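Side-chain contact in putative oxidoreductase (Bacteroides fragilis NCTC 9343, PDB 3EOF), which binds flavin mononucleotide and is probably an FMN-dependent oxidoreductase of the nitroreductase family: residues A[195-198]-A[199-202]. Sequence-based numbering, arbitrary orientation.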
loop_
_atom_site.group_PDB
_atom_site.type_symbol
_atom_site.label_atom_id
_atom_site.label_comp_id
_atom_site.label_asym_id
_atom_site.label_seq_id
_atom_site.Cartn_x
_atom_site.Cartn_y
_atom_site.Cartn_z
ATOM N N TYR A 195 3.880 -22.586 10.830
ATOM C CA TYR A 195 2.950 -23.128 9.835
ATOM C C TYR A 195 2.166 -24.368 10.219
ATOM O O TYR A 195 1.284 -24.777 9.478
ATOM C CB TYR A 195 3.727 -23.362 8.518
ATOM C CG TYR A 195 4.034 -22.053 7.812
ATOM C CD1 TYR A 195 5.183 -21.338 8.081
ATOM C CD2 TYR A 195 3.117 -21.506 6.905
ATOM C CE1 TYR A 195 5.434 -20.133 7.450
ATOM C CE2 TYR A 195 3.366 -20.326 6.268
ATOM C CZ TYR A 195 4.522 -19.635 6.532
ATOM O OH TYR A 195 4.757 -18.450 5.879
ATOM N N ALA A 196 2.456 -24.947 11.382
ATOM C CA ALA A 196 1.780 -26.135 11.887
ATOM C C ALA A 196 0.253 -26.011 11.878
ATOM O O ALA A 196 -0.475 -26.832 11.307
ATOM C CB ALA A 196 2.277 -26.440 13.308
ATOM N N TYR A 197 -0.235 -24.965 12.509
ATOM C CA TYR A 197 -1.669 -24.704 12.568
ATOM C C TYR A 197 -2.263 -24.532 11.180
ATOM O O TYR A 197 -3.268 -25.140 10.840
ATOM C CB TYR A 197 -1.943 -23.451 13.408
ATOM C CG TYR A 197 -3.411 -23.134 13.473
ATOM C CD1 TYR A 197 -4.262 -23.880 14.298
ATOM C CD2 TYR A 197 -3.964 -22.136 12.682
ATOM C CE1 TYR A 197 -5.626 -23.642 14.327
ATOM C CE2 TYR A 197 -5.315 -21.864 12.728
ATOM C CZ TYR A 197 -6.146 -22.630 13.556
ATOM O OH TYR A 197 -7.495 -22.387 13.615
ATOM N N LYS A 198 -1.646 -23.708 10.359
ATOM C CA LYS A 198 -2.138 -23.516 8.987
ATOM C C LYS A 198 -2.281 -24.835 8.236
ATOM O O LYS A 198 -3.284 -25.076 7.575
ATOM C CB LYS A 198 -1.214 -22.554 8.218
ATOM C CG LYS A 198 -1.637 -22.235 6.771
ATOM C CD LYS A 198 -0.622 -21.347 6.025
ATOM C CE LYS A 198 -0.512 -19.927 6.668
ATOM N NZ LYS A 198 -1.793 -19.150 6.531
ATOM N N GLU A 199 -1.296 -25.710 8.387
ATOM C CA GLU A 199 -1.283 -27.009 7.690
ATOM C C GLU A 199 -2.289 -28.038 8.195
ATOM O O GLU A 199 -2.645 -28.955 7.480
ATOM C CB GLU A 199 0.130 -27.603 7.718
ATOM C CG GLU A 199 1.060 -26.765 6.932
ATOM C CD GLU A 199 2.441 -27.332 6.825
ATOM O OE1 GLU A 199 2.896 -28.012 7.768
ATOM O OE2 GLU A 199 3.047 -27.106 5.762
ATOM N N SER A 200 -2.742 -27.853 9.416
ATOM C CA SER A 200 -3.690 -28.733 10.047
ATOM C C SER A 200 -5.127 -28.481 9.613
ATOM O O SER A 200 -6.003 -29.332 9.826
ATOM C CB SER A 200 -3.666 -28.484 11.548
ATOM O OG SER A 200 -4.349 -27.289 11.840
ATOM N N LEU A 201 -5.366 -27.305 9.033
ATOM C CA LEU A 201 -6.702 -26.846 8.705
ATOM C C LEU A 201 -7.235 -27.642 7.520
ATOM O O LEU A 201 -6.520 -27.864 6.561
ATOM C CB LEU A 201 -6.695 -25.333 8.406
ATOM C CG LEU A 201 -6.270 -24.371 9.541
ATOM C CD1 LEU A 201 -6.293 -22.935 9.042
ATOM C CD2 LEU A 201 -7.118 -24.516 10.831
ATOM N N PRO A 202 -8.499 -28.086 7.590
ATOM C CA PRO A 202 -9.094 -28.872 6.479
ATOM C C PRO A 202 -9.089 -28.207 5.096
ATOM O O PRO A 202 -8.912 -28.890 4.110
ATOM C CB PRO A 202 -10.544 -29.136 6.962
ATOM C CG PRO A 202 -10.473 -28.996 8.450
ATOM C CD PRO A 202 -9.447 -27.925 8.717
#
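Tyr197 and Leu201 meet across the C-terminal end of helix 188-200, where Leu201 takes the N-cap position of helix 202-209. Over Glu199 to Leu201 the backbone bonding changes from i to i-4 toward i to i-3. Glu199 N still makes the regular i to i-4 bond to Tyr195 O (3.0 Å), whereas Ser200 N is shared between a weak bond to Ala196 O and a 3.1 Å bond to Tyr197 O. Leu201 N reaches Lys198 O only weakly.

The apolar part is a CH-pi contact. With Tyr197 CG anti to the backbone N (chi1 179°), the ring is turned past its own carbonyl, toward Leu201, and Leu201 CD2 lies over one ring face, 3.9 Å from the centroid and 30° off the normal. That methyl sits toward the phenol end, 3.5 Å from Tyr197 CZ.

Charged ends point to other partners. Lys198, bent at its last two torsions, forms a salt bridge through NZ with Asp170, close to FMN-binding Arg171. Glu199 OE2 crosses the dimer interface, making a salt bridge to Arg91 and a hydrogen bond to Tyr87, both of the second subunit, so this helix end also joins the two chains.

Tyr197 O takes two donors from one residue: Ser200 N stands 65° out of the carbonyl plane, while Ser200 OG, 2.6 Å from Tyr197 O, lies in that plane on a lone pair.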